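Long-range contacts in diphthine synthase (Entamoeba histolytica, PDB 3I4T), which probably methylates the modified histidine of elongation factor 2 with S-adenosylmethionine in diphthamide biosynthesis, as its diphthine synthase relatives do: residues 152-157 and 215-220; 169-174 and 225-230; 175-180 and 271-276; 182-187 and 209-214. All coordinates share one frame; numbering follows the deposited sequence.

Contact 1 (152-157 and 215-220)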
loop_
_atom_site.group_PDB
_atom_site.type_symbol
_atom_site.label_atom_id
_atom_site.label_comp_id
_atom_site.label_asym_id
_atom_site.label_seq_id
_atom_site.Cartn_x
_atom_site.Cartn_y
_atom_site.Cartn_z
ATOM N N VAL A 152 -1.141 6.972 11.837
ATOM C CA VAL A 152 -1.343 7.020 13.294
ATOM C C VAL A 152 -2.440 6.047 13.752
ATOM O O VAL A 152 -3.318 5.670 12.963
ATOM C CB VAL A 152 -1.639 8.449 13.818
ATOM C CG1 VAL A 152 -0.530 9.397 13.444
ATOM C CG2 VAL A 152 -2.979 8.956 13.309
ATOM N N SER A 153 -2.370 5.650 15.022
ATOM C CA SER A 153 -3.318 4.690 15.610
ATOM C C SER A 153 -4.024 5.273 16.821
ATOM O O SER A 153 -3.379 5.803 17.736
ATOM C CB SER A 153 -2.618 3.377 16.007
ATOM O OG SER A 153 -2.262 2.622 14.854
ATOM N N VAL A 154 -5.350 5.171 16.818
ATOM C CA VAL A 154 -6.150 5.565 17.972
ATOM C C VAL A 154 -6.521 4.309 18.767
ATOM O O VAL A 154 -6.974 3.320 18.193
ATOM C CB VAL A 154 -7.390 6.391 17.558
ATOM C CG1 VAL A 154 -8.227 6.756 18.774
ATOM C CG2 VAL A 154 -6.954 7.665 16.846
ATOM N N CYS A 155 -6.297 4.360 20.079
ATOM C CA CYS A 155 -6.544 3.234 20.980
ATOM C C CYS A 155 -7.803 3.441 21.824
ATOM O O CYS A 155 -8.241 4.581 22.027
ATOM C CB CYS A 155 -5.338 3.030 21.904
ATOM S SG CYS A 155 -3.809 2.522 21.040
ATOM N N PHE A 156 -8.372 2.334 22.310
ATOM C CA PHE A 156 -9.458 2.386 23.282
ATOM C C PHE A 156 -8.959 2.891 24.633
ATOM O O PHE A 156 -8.000 2.353 25.186
ATOM C CB PHE A 156 -10.107 1.004 23.474
ATOM C CG PHE A 156 -11.154 0.673 22.448
ATOM C CD1 PHE A 156 -12.319 1.423 22.356
ATOM C CD2 PHE A 156 -10.980 -0.408 21.587
ATOM C CE1 PHE A 156 -13.284 1.120 21.412
ATOM C CE2 PHE A 156 -11.944 -0.721 20.638
ATOM C CZ PHE A 156 -13.096 0.037 20.553
ATOM N N TRP A 157 -9.622 3.914 25.160
ATOM C CA TRP A 157 -9.291 4.437 26.479
ATOM C C TRP A 157 -9.862 3.556 27.581
ATOM O O TRP A 157 -10.938 2.970 27.425
ATOM C CB TRP A 157 -9.775 5.872 26.617
ATOM C CG TRP A 157 -8.856 6.866 25.965
ATOM C CD1 TRP A 157 -7.742 6.596 25.216
ATOM C CD2 TRP A 157 -8.988 8.289 25.988
ATOM N NE1 TRP A 157 -7.166 7.765 24.786
ATOM C CE2 TRP A 157 -7.911 8.821 25.242
ATOM C CE3 TRP A 157 -9.907 9.168 26.574
ATOM C CZ2 TRP A 157 -7.730 10.196 25.059
ATOM C CZ3 TRP A 157 -9.729 10.540 26.394
ATOM C CH2 TRP A 157 -8.645 11.040 25.644
ATOM N N ILE A 215 -13.690 9.948 16.396
ATOM C CA ILE A 215 -13.899 11.396 16.333
ATOM C C ILE A 215 -14.166 11.946 17.727
ATOM O O ILE A 215 -13.653 12.991 18.087
ATOM C CB ILE A 215 -15.046 11.772 15.348
ATOM C CG1 ILE A 215 -14.645 11.472 13.899
ATOM C CG2 ILE A 215 -15.447 13.232 15.497
ATOM C CD1 ILE A 215 -15.768 11.637 12.909
ATOM N N GLU A 216 -14.942 11.230 18.525
ATOM C CA GLU A 216 -15.220 11.665 19.885
ATOM C C GLU A 216 -13.917 11.898 20.642
ATOM O O GLU A 216 -13.713 12.965 21.218
ATOM C CB GLU A 216 -16.088 10.631 20.617
ATOM C CG GLU A 216 -16.687 11.113 21.928
ATOM C CD GLU A 216 -17.125 9.953 22.818
ATOM O OE1 GLU A 216 -16.286 9.055 23.094
ATOM O OE2 GLU A 216 -18.308 9.936 23.247
ATOM N N GLN A 217 -13.036 10.901 20.616
ATOM C CA GLN A 217 -11.767 10.969 21.338
ATOM C C GLN A 217 -10.862 12.099 20.821
ATOM O O GLN A 217 -10.255 12.818 21.617
ATOM C CB GLN A 217 -11.031 9.629 21.261
ATOM C CG GLN A 217 -10.012 9.459 22.371
ATOM C CD GLN A 217 -9.073 8.294 22.147
ATOM O OE1 GLN A 217 -7.939 8.482 21.706
ATOM N NE2 GLN A 217 -9.529 7.089 22.468
ATOM N N LEU A 218 -10.783 12.245 19.498
ATOM C CA LEU A 218 -9.986 13.306 18.875
ATOM C C LEU A 218 -10.455 14.694 19.297
ATOM O O LEU A 218 -9.632 15.587 19.545
ATOM C CB LEU A 218 -9.989 13.208 17.336
ATOM C CG LEU A 218 -9.367 12.006 16.609
ATOM C CD1 LEU A 218 -9.512 12.169 15.113
ATOM C CD2 LEU A 218 -7.916 11.789 16.946
ATOM N N LEU A 219 -11.770 14.869 19.379
ATOM C CA LEU A 219 -12.348 16.148 19.784
ATOM C C LEU A 219 -12.031 16.460 21.238
ATOM O O LEU A 219 -11.777 17.606 21.592
ATOM C CB LEU A 219 -13.855 16.170 19.521
ATOM C CG LEU A 219 -14.188 16.295 18.026
ATOM C CD1 LEU A 219 -15.686 16.201 17.750
ATOM C CD2 LEU A 219 -13.626 17.595 17.458
ATOM N N GLU A 220 -12.003 15.425 22.068
ATOM C CA GLU A 220 -11.707 15.575 23.488
ATOM C C GLU A 220 -10.227 15.901 23.747
ATOM O O GLU A 220 -9.896 16.674 24.652
ATOM C CB GLU A 220 -12.106 14.298 24.212
ATOM C CG GLU A 220 -12.287 14.451 25.697
ATOM C CD GLU A 220 -12.545 13.120 26.366
ATOM O OE1 GLU A 220 -13.546 12.452 26.018
ATOM O OE2 GLU A 220 -11.743 12.739 27.245
HETATM O O HOH W 1 -5.352 6.436 21.862
HETATM O O HOH W 2 -11.741 5.316 24.013
#
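The side-chain amide of Q217 lies flat against one face of the indole of W157, the two planes only 14° apart. Its CD sits 3.2 Å from the ring plane, offset toward the rim, and the preceding methylene makes a CH-pi contact, CG lying 3.6 Å from the centroid of the six-membered ring of W157 and nearly over it. Q217 gets there because CG is anti to the backbone N and the chain beyond stays extended, carrying the amide off the helix. At its end, NE2 donates to C155 O at 2.9 Å, an almost straight bond (166°) that arrives in the amide plane and close to the line of the carbonyl. The stack, this bond and the bond of OE1 to Y166 would together hold the amide's rotation. Helix 211-225 thus packs against the end of strand 152-154, in the mixed sheet of the C-terminal half of this tetrapyrrole-methylase-family protein, and grips the chain as it leaves the sheet. One water accepts from both W157 N and Q217 NE2, while W157 NE1 is hydrogen-bonded to P163 O. E220 meets the same indole differently: OE2 reaches CZ3 of W157 at the ring edge, in its plane, with the carboxylate turned 73° from the ring. On the strand side, V154 points CG1 at Q217 OE1, and its other methyl, CG2, lies 4.2 Å from CD2 of L218.

Contact 2 (169-174 and 225-230)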
loop_
_atom_site.group_PDB
_atom_site.type_symbol
_atom_site.label_atom_id
_atom_site.label_comp_id
_atom_site.label_asym_id
_atom_site.label_seq_id
_atom_site.Cartn_x
_atom_site.Cartn_y
_atom_site.Cartn_z
ATOM N N LYS A 169 1.788 13.837 16.277
ATOM C CA LYS A 169 2.094 13.352 14.919
ATOM C C LYS A 169 1.095 13.849 13.858
ATOM O O LYS A 169 1.481 14.078 12.710
ATOM C CB LYS A 169 2.165 11.827 14.877
ATOM C CG LYS A 169 3.228 11.206 15.777
ATOM C CD LYS A 169 3.179 9.676 15.707
ATOM C CE LYS A 169 4.131 9.070 16.735
ATOM N NZ LYS A 169 4.106 7.585 16.752
ATOM N N ILE A 170 -0.177 14.003 14.229
ATOM C CA ILE A 170 -1.160 14.602 13.316
ATOM C C ILE A 170 -0.818 16.080 13.075
ATOM O O ILE A 170 -0.938 16.578 11.951
ATOM C CB ILE A 170 -2.634 14.455 13.820
ATOM C CG1 ILE A 170 -3.017 12.975 13.956
ATOM C CG2 ILE A 170 -3.606 15.149 12.869
ATOM C CD1 ILE A 170 -4.372 12.741 14.584
ATOM N N LYS A 171 -0.368 16.755 14.131
ATOM C CA LYS A 171 0.071 18.150 14.072
ATOM C C LYS A 171 1.185 18.338 13.050
ATOM O O LYS A 171 1.123 19.256 12.213
ATOM C CB LYS A 171 0.538 18.640 15.452
ATOM C CG LYS A 171 0.669 20.152 15.555
ATOM C CD LYS A 171 1.567 20.566 16.711
ATOM C CE LYS A 171 1.598 22.071 16.883
ATOM N NZ LYS A 171 1.802 22.759 15.578
ATOM N N ILE A 172 2.179 17.457 13.111
ATOM C CA ILE A 172 3.302 17.471 12.158
ATOM C C ILE A 172 2.838 17.279 10.708
ATOM O O ILE A 172 3.273 18.010 9.798
ATOM C CB ILE A 172 4.383 16.440 12.554
ATOM C CG1 ILE A 172 5.162 16.949 13.777
ATOM C CG2 ILE A 172 5.344 16.153 11.395
ATOM C CD1 ILE A 172 5.943 15.865 14.505
ATOM N N ASN A 173 1.941 16.324 10.494
ATOM C CA ASN A 173 1.415 16.076 9.163
ATOM C C ASN A 173 0.713 17.311 8.623
ATOM O O ASN A 173 0.895 17.686 7.466
ATOM C CB ASN A 173 0.446 14.901 9.175
ATOM C CG ASN A 173 1.147 13.561 9.151
ATOM O OD1 ASN A 173 2.380 13.487 9.104
ATOM N ND2 ASN A 173 0.360 12.486 9.161
ATOM N N ARG A 174 -0.073 17.953 9.483
ATOM C CA ARG A 174 -0.866 19.081 9.063
ATOM C C ARG A 174 -0.057 20.366 8.900
ATOM O O ARG A 174 -0.169 21.017 7.871
ATOM C CB ARG A 174 -2.140 19.198 9.908
ATOM C CG ARG A 174 -3.225 18.316 9.273
ATOM C CD ARG A 174 -4.479 18.145 10.054
ATOM N NE ARG A 174 -5.241 19.376 10.209
ATOM C CZ ARG A 174 -6.177 19.818 9.375
ATOM N NH1 ARG A 174 -6.487 19.159 8.275
ATOM N NH2 ARG A 174 -6.808 20.940 9.655
ATOM N N GLN A 225 -5.828 19.696 24.856
ATOM C CA GLN A 225 -4.475 20.080 24.474
ATOM C C GLN A 225 -4.423 21.392 23.677
ATOM O O GLN A 225 -3.391 22.063 23.674
ATOM C CB GLN A 225 -3.795 18.934 23.724
ATOM C CG GLN A 225 -2.530 18.433 24.398
ATOM C CD GLN A 225 -2.626 16.965 24.765
ATOM O OE1 GLN A 225 -3.290 16.596 25.737
ATOM N NE2 GLN A 225 -1.960 16.115 23.992
ATOM N N HIS A 226 -5.542 21.748 23.032
ATOM C CA HIS A 226 -5.749 23.025 22.309
ATOM C C HIS A 226 -4.577 23.571 21.488
ATOM O O HIS A 226 -4.252 24.754 21.565
ATOM C CB HIS A 226 -6.319 24.119 23.235
ATOM C CG HIS A 226 -5.536 24.317 24.495
ATOM N ND1 HIS A 226 -5.932 23.790 25.708
ATOM C CD2 HIS A 226 -4.372 24.973 24.730
ATOM C CE1 HIS A 226 -5.045 24.115 26.635
ATOM N NE2 HIS A 226 -4.090 24.833 26.068
ATOM N N LEU A 227 -3.962 22.718 20.678
ATOM C CA LEU A 227 -2.917 23.181 19.763
ATOM C C LEU A 227 -3.478 23.648 18.412
ATOM O O LEU A 227 -2.739 24.172 17.582
ATOM C CB LEU A 227 -1.818 22.129 19.600
ATOM C CG LEU A 227 -1.024 21.809 20.871
ATOM C CD1 LEU A 227 0.207 20.967 20.546
ATOM C CD2 LEU A 227 -0.619 23.076 21.635
ATOM N N GLY A 228 -4.789 23.480 18.217
ATOM C CA GLY A 228 -5.469 23.954 17.011
ATOM C C GLY A 228 -5.203 23.119 15.771
ATOM O O GLY A 228 -5.181 23.653 14.662
ATOM N N VAL A 229 -5.036 21.806 15.962
ATOM C CA VAL A 229 -4.678 20.877 14.887
ATOM C C VAL A 229 -5.862 20.605 13.950
ATOM O O VAL A 229 -5.720 20.603 12.727
ATOM C CB VAL A 229 -4.144 19.545 15.469
ATOM C CG1 VAL A 229 -3.709 18.599 14.359
ATOM C CG2 VAL A 229 -2.992 19.801 16.418
ATOM N N TYR A 230 -7.018 20.359 14.549
ATOM C CA TYR A 230 -8.285 20.205 13.848
ATOM C C TYR A 230 -9.369 20.722 14.789
ATOM O O TYR A 230 -9.090 20.986 15.974
ATOM C CB TYR A 230 -8.552 18.736 13.536
ATOM C CG TYR A 230 -8.293 17.817 14.707
ATOM C CD1 TYR A 230 -9.208 17.717 15.759
ATOM C CD2 TYR A 230 -7.130 17.051 14.772
ATOM C CE1 TYR A 230 -8.973 16.881 16.841
ATOM C CE2 TYR A 230 -6.888 16.211 15.856
ATOM C CZ TYR A 230 -7.812 16.136 16.887
ATOM O OH TYR A 230 -7.574 15.310 17.958
#
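I170 is the first residue of 169-174 to meet the loop 225-230: its CG2 lies 3.8 Å from CG1 of V229, the two side chains crossing at about a right angle. The same methyl faces the ring edge of Y230, near the ring plane, at 4.4 Å from CD2, so one branch of I170 serves two neighbours. One position on, K171 also crosses V229 at about a right angle, with CG 3.8 Å from CG2 of that valine. With CG anti to the backbone N, the lysine chain goes on far enough for CE to come 4.1 Å from CD1 of L227; its amine continues to a salt bridge with D175. V229 therefore sits against two successive residues of the helix, CG1 on I170 and CG2 on K171, and its CA is 5.5 Å from that of K171. In the fold, this is where the loop after helix 211-225, on its way to strand 235-240, packs against helix 166-175. H226, with positive phi, is the residue at which the chain leaves the first of these helices, and E222 holds the turn by accepting from the backbone N atoms of G228 and V229. A turn later along helix 166-175, R174 supplies the polar part of the contact. Its NE donates to V229 O at 2.8 Å; the bond is bent, 145° at the hydrogen, and the oxygen lies 20° out of the guanidinium plane. NH2 adds a weak bond to the same oxygen at 3.3 Å. The chain bends at chi3 (66°) to present this edge, while NH1 is directed to P272 O in a weak hydrogen bond.

Contact 3 (175-180 and 271-276)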
loop_
_atom_site.group_PDB
_atom_site.type_symbol
_atom_site.label_atom_id
_atom_site.label_comp_id
_atom_site.label_asym_id
_atom_site.label_seq_id
_atom_site.Cartn_x
_atom_site.Cartn_y
_atom_site.Cartn_z
ATOM N N ASP A 175 0.789 20.697 9.879
ATOM C CA ASP A 175 1.761 21.801 9.757
ATOM C C ASP A 175 2.583 21.720 8.471
ATOM O O ASP A 175 2.964 22.738 7.908
ATOM C CB ASP A 175 2.760 21.797 10.926
ATOM C CG ASP A 175 2.146 22.201 12.236
ATOM O OD1 ASP A 175 0.925 22.492 12.297
ATOM O OD2 ASP A 175 2.911 22.238 13.229
ATOM N N ASN A 176 2.878 20.504 8.032
ATOM C CA ASN A 176 3.709 20.291 6.839
ATOM C C ASN A 176 2.927 19.871 5.609
ATOM O O ASN A 176 3.504 19.375 4.630
ATOM C CB ASN A 176 4.810 19.287 7.149
ATOM C CG ASN A 176 5.737 19.785 8.233
ATOM O OD1 ASN A 176 6.517 20.708 8.003
ATOM N ND2 ASN A 176 5.638 19.197 9.431
ATOM N N ASN A 177 1.612 20.077 5.676
ATOM C CA ASN A 177 0.713 19.979 4.518
ATOM C C ASN A 177 0.575 18.558 3.944
ATOM O O ASN A 177 0.450 18.382 2.716
ATOM C CB ASN A 177 1.105 21.009 3.441
ATOM C CG ASN A 177 0.009 21.233 2.421
ATOM O OD1 ASN A 177 -1.168 21.194 2.757
ATOM N ND2 ASN A 177 0.392 21.464 1.162
ATOM N N MET A 178 0.568 17.563 4.839
ATOM C CA MET A 178 0.393 16.151 4.477
ATOM C C MET A 178 -0.914 15.592 5.024
ATOM O O MET A 178 -1.396 16.062 6.057
ATOM C CB MET A 178 1.560 15.314 5.007
ATOM C CG MET A 178 2.902 15.677 4.380
ATOM S SD MET A 178 4.258 14.672 5.010
ATOM C CE MET A 178 4.822 15.692 6.356
ATOM N N HIS A 179 -1.488 14.601 4.337
ATOM C CA HIS A 179 -2.716 13.946 4.805
ATOM C C HIS A 179 -2.380 12.923 5.879
ATOM O O HIS A 179 -1.244 12.463 5.958
ATOM C CB HIS A 179 -3.469 13.241 3.660
ATOM C CG HIS A 179 -3.721 14.105 2.456
ATOM N ND1 HIS A 179 -4.150 15.413 2.546
ATOM C CD2 HIS A 179 -3.631 13.832 1.131
ATOM C CE1 HIS A 179 -4.285 15.916 1.330
ATOM N NE2 HIS A 179 -3.982 14.975 0.453
ATOM N N THR A 180 -3.376 12.554 6.689
ATOM C CA THR A 180 -3.202 11.512 7.694
ATOM C C THR A 180 -4.211 10.368 7.550
ATOM O O THR A 180 -5.417 10.592 7.364
ATOM C CB THR A 180 -3.256 12.081 9.157
ATOM O OG1 THR A 180 -2.360 13.191 9.295
ATOM C CG2 THR A 180 -2.876 11.017 10.171
ATOM N N ILE A 271 -7.659 12.328 7.668
ATOM C CA ILE A 271 -7.609 13.733 7.977
ATOM C C ILE A 271 -6.744 14.422 6.927
ATOM O O ILE A 271 -5.510 14.350 6.986
ATOM C CB ILE A 271 -7.073 14.004 9.406
ATOM C CG1 ILE A 271 -7.894 13.230 10.446
ATOM C CG2 ILE A 271 -7.095 15.513 9.692
ATOM C CD1 ILE A 271 -7.322 13.287 11.869
ATOM N N PRO A 272 -7.394 15.079 5.950
ATOM C CA PRO A 272 -6.699 15.756 4.857
ATOM C C PRO A 272 -5.750 16.824 5.372
ATOM O O PRO A 272 -5.977 17.356 6.450
ATOM C CB PRO A 272 -7.835 16.419 4.070
ATOM C CG PRO A 272 -9.064 15.624 4.402
ATOM C CD PRO A 272 -8.865 15.129 5.804
ATOM N N ALA A 273 -4.697 17.136 4.611
ATOM C CA ALA A 273 -3.870 18.334 4.872
ATOM C C ALA A 273 -4.717 19.623 4.839
ATOM O O ALA A 273 -5.785 19.632 4.237
ATOM C CB ALA A 273 -2.741 18.422 3.847
ATOM N N PRO A 274 -4.242 20.716 5.476
ATOM C CA PRO A 274 -4.959 21.989 5.371
ATOM C C PRO A 274 -5.208 22.485 3.935
ATOM O O PRO A 274 -6.175 23.205 3.716
ATOM C CB PRO A 274 -4.060 22.954 6.148
ATOM C CG PRO A 274 -3.452 22.090 7.204
ATOM C CD PRO A 274 -3.146 20.806 6.463
ATOM N N GLN A 275 -4.368 22.114 2.966
ATOM C CA GLN A 275 -4.739 22.385 1.574
ATOM C C GLN A 275 -4.908 21.145 0.724
ATOM O O GLN A 275 -4.038 20.266 0.647
ATOM C CB GLN A 275 -3.885 23.469 0.882
ATOM C CG GLN A 275 -2.487 23.104 0.516
ATOM C CD GLN A 275 -2.348 22.363 -0.821
ATOM O OE1 GLN A 275 -1.372 21.637 -1.020
ATOM N NE2 GLN A 275 -3.309 22.544 -1.729
ATOM N N VAL A 276 -6.065 21.098 0.085
ATOM C CA VAL A 276 -6.455 19.969 -0.715
ATOM C C VAL A 276 -6.461 20.474 -2.136
ATOM O O VAL A 276 -6.990 21.535 -2.407
ATOM C CB VAL A 276 -7.848 19.473 -0.283
ATOM C CG1 VAL A 276 -8.244 18.253 -1.083
ATOM C CG2 VAL A 276 -7.853 19.181 1.213
HETATM O O HOH W 3 -3.328 15.301 8.174
#
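A Schellman motif ends helix 166-175 here, with N177 as its C-prime residue at positive phi, and the chain then enters strand 180-187 beside the outgoing end of strand 267-271. T180 and I271 form an antiparallel hydrogen-bonded pair: T180 N donates to I271 O at 2.8 Å, and I271 N returns a bond to T180 O at 2.9 Å. A water extends the pairing, donating to M178 O and I271 O and accepting from T180 OG1, whose other partner is N173. Past the bridge, side chains take over from backbone. H179 offers ND1 to A273 N at 2.7 Å in a nearly straight bond (175°) lying in the ring plane; ND1 is thus the acceptor, consistent with NE2 carrying the proton, and NE2 is hydrogen-bonded to E280. Bonds at both ring nitrogens would fix its rotation. CB of A273 presses on the N177 backbone, 3.3 Å from its carbonyl carbon. Farther out, N177 ND2 donates to Q275 OE1 at 2.8 Å, in the carbonyl plane and on a lone pair, with the two amides turned 45° apart. Q275 reaches back through its bent chain (chi2 84°), and its own N makes a weak bond to N177 OD1 at 3.3 Å, so the asparagine amide is used at both ends. R147 joins the two segments from outside, donating through NH2 to N177 O and Q275 O. I271 and P274 lie against R174 of helix 166-175, helix 278-284 follows in the chain, and M178 packs on M178 of the second subunit.

Contact 4 (182-187 and 209-214)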
loop_
_atom_site.group_PDB
_atom_site.type_symbol
_atom_site.label_atom_id
_atom_site.label_comp_id
_atom_site.label_asym_id
_atom_site.label_seq_id
_atom_site.Cartn_x
_atom_site.Cartn_y
_atom_site.Cartn_z
ATOM N N VAL A 182 -5.760 7.513 9.806
ATOM C CA VAL A 182 -5.975 7.183 11.203
ATOM C C VAL A 182 -6.520 5.754 11.310
ATOM O O VAL A 182 -7.661 5.482 10.941
ATOM C CB VAL A 182 -6.955 8.173 11.857
ATOM C CG1 VAL A 182 -7.077 7.899 13.355
ATOM C CG2 VAL A 182 -6.521 9.613 11.598
ATOM N N LEU A 183 -5.688 4.841 11.789
ATOM C CA LEU A 183 -6.111 3.458 11.994
ATOM C C LEU A 183 -6.729 3.325 13.379
ATOM O O LEU A 183 -6.297 3.983 14.313
ATOM C CB LEU A 183 -4.937 2.493 11.796
ATOM C CG LEU A 183 -4.339 2.452 10.381
ATOM C CD1 LEU A 183 -3.167 1.494 10.336
ATOM C CD2 LEU A 183 -5.384 2.054 9.328
ATOM N N LEU A 184 -7.765 2.504 13.490
ATOM C CA LEU A 184 -8.559 2.411 14.726
ATOM C C LEU A 184 -8.297 1.081 15.439
ATOM O O LEU A 184 -7.819 0.128 14.829
ATOM C CB LEU A 184 -10.062 2.599 14.440
ATOM C CG LEU A 184 -10.506 3.789 13.575
ATOM C CD1 LEU A 184 -12.038 3.913 13.529
ATOM C CD2 LEU A 184 -9.887 5.089 14.038
ATOM N N ASP A 185 -8.613 1.036 16.724
ATOM C CA ASP A 185 -8.229 -0.069 17.590
ATOM C C ASP A 185 -9.091 -1.306 17.377
ATOM O O ASP A 185 -10.217 -1.221 16.878
ATOM C CB ASP A 185 -8.307 0.390 19.053
ATOM C CG ASP A 185 -7.461 -0.452 19.989
ATOM O OD1 ASP A 185 -6.690 -1.322 19.529
ATOM O OD2 ASP A 185 -7.574 -0.231 21.210
ATOM N N ILE A 186 -8.532 -2.457 17.735
ATOM C CA ILE A 186 -9.232 -3.743 17.685
ATOM C C ILE A 186 -8.866 -4.529 18.943
ATOM O O ILE A 186 -7.732 -5.003 19.079
ATOM C CB ILE A 186 -8.844 -4.579 16.426
ATOM C CG1 ILE A 186 -9.158 -3.815 15.129
ATOM C CG2 ILE A 186 -9.567 -5.919 16.432
ATOM C CD1 ILE A 186 -8.511 -4.410 13.866
ATOM N N LYS A 187 -9.817 -4.655 19.866
ATOM C CA LYS A 187 -9.586 -5.376 21.122
ATOM C C LYS A 187 -10.083 -6.823 21.082
ATOM O O LYS A 187 -11.163 -7.100 20.565
ATOM C CB LYS A 187 -10.233 -4.627 22.300
ATOM N N MET A 209 -13.168 -0.464 17.091
ATOM C CA MET A 209 -13.437 0.952 17.278
ATOM C C MET A 209 -14.124 1.498 16.046
ATOM O O MET A 209 -13.794 1.122 14.922
ATOM C CB MET A 209 -12.148 1.727 17.558
ATOM C CG MET A 209 -12.352 3.229 17.711
ATOM S SD MET A 209 -10.834 4.085 18.128
ATOM C CE MET A 209 -10.750 3.798 19.897
ATOM N N THR A 210 -15.084 2.385 16.276
ATOM C CA THR A 210 -15.801 3.071 15.210
ATOM C C THR A 210 -15.221 4.448 14.929
ATOM O O THR A 210 -14.569 5.061 15.774
ATOM C CB THR A 210 -17.289 3.275 15.584
ATOM O OG1 THR A 210 -17.376 4.134 16.735
ATOM C CG2 THR A 210 -17.967 1.943 15.885
ATOM N N ILE A 211 -15.486 4.936 13.725
ATOM C CA ILE A 211 -15.257 6.325 13.363
ATOM C C ILE A 211 -15.857 7.287 14.397
ATOM O O ILE A 211 -15.231 8.301 14.734
ATOM C CB ILE A 211 -15.841 6.584 11.961
ATOM C CG1 ILE A 211 -14.892 6.021 10.899
ATOM C CG2 ILE A 211 -16.132 8.070 11.726
ATOM C CD1 ILE A 211 -15.560 5.689 9.572
ATOM N N ASN A 212 -17.064 6.959 14.882
ATOM C CA ASN A 212 -17.787 7.754 15.879
ATOM C C ASN A 212 -16.978 7.921 17.169
ATOM O O ASN A 212 -16.769 9.047 17.639
ATOM C CB ASN A 212 -19.159 7.127 16.199
ATOM C CG ASN A 212 -19.978 6.807 14.948
ATOM O OD1 ASN A 212 -19.986 5.666 14.480
ATOM N ND2 ASN A 212 -20.666 7.807 14.405
ATOM N N GLN A 213 -16.525 6.794 17.724
ATOM C CA GLN A 213 -15.696 6.774 18.932
ATOM C C GLN A 213 -14.330 7.397 18.683
ATOM O O GLN A 213 -13.725 7.956 19.597
ATOM C CB GLN A 213 -15.487 5.347 19.429
ATOM C CG GLN A 213 -16.730 4.647 19.886
ATOM C CD GLN A 213 -16.535 3.142 20.003
ATOM O OE1 GLN A 213 -16.091 2.477 19.062
ATOM N NE2 GLN A 213 -16.877 2.598 21.161
ATOM N N CYS A 214 -13.839 7.277 17.452
ATOM C CA CYS A 214 -12.576 7.890 17.058
ATOM C C CYS A 214 -12.676 9.412 17.074
ATOM O O CYS A 214 -11.845 10.082 17.675
ATOM C CB CYS A 214 -12.150 7.417 15.662
ATOM S SG CYS A 214 -10.705 8.332 15.021
#
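L184 fills the tight part of this contact, wedging both of its methyls into the start of helix 211-225. CD2 lies 3.5 Å from SG of C214, and CD1 reaches the backbone of the first turn, 3.5 Å from the carbonyl carbon of T210. CG stands anti to the carbonyl carbon (chi1 -49°), which sends the fork toward the helix, while CB of L184 rests 3.9 Å from CB of M209. V182, two residues back and also pointing toward the helix, touches C214 SG more distantly, through CG1 at 4.0 Å. At D185 the side chains meet only loosely, CB 4.3 Å from CE of M209, although CB and SD of the methionine lie on the D185 backbone. One backbone bond links them, M209 N to D185 O at 3.1 Å and nearly straight (174°). The aspartate's carboxylate leads away from the helix: OD1 accepts from its neighbour I186 N, met from above the carboxylate plane, and OD2 from F156 N. The helix start has its own closure, a capping box in which T210 OG1 accepts from Q213 N and Q213 OE1 accepts from T210 N at 3.0 Å. The chemistry is accordingly divided: contact between strand 180-187 and helix 211-225 is almost wholly apolar, with sulfur and methyl groups facing one another, whereas T210 and Q213 serve each other, the D185 carboxylate turns to I186 and F156, and a single backbone bond joins the two segments.

The four contacts all lie in the half of the chain built round the mixed sheet. Their first segments follow one another from contact 1 to contact 4; the second segments come in the order 4, 1, 2, 3, so contact 4 is nested inside the loops closed by the other three. Contacts 1 and 4, about 7 Å between centres, both use helix 211-225, against the adjacent parallel strands 152-154 and 180-187. Contacts 2 and 3, about 10 Å between centres, follow helix 166-175 to its end and both touch the second subunit. Y230 OH bonds to L218 O between contacts 2 and 1. Alternating segments interlock contacts 1, 2 and 3, tying the sheet, its helices and the dimer-facing edge together.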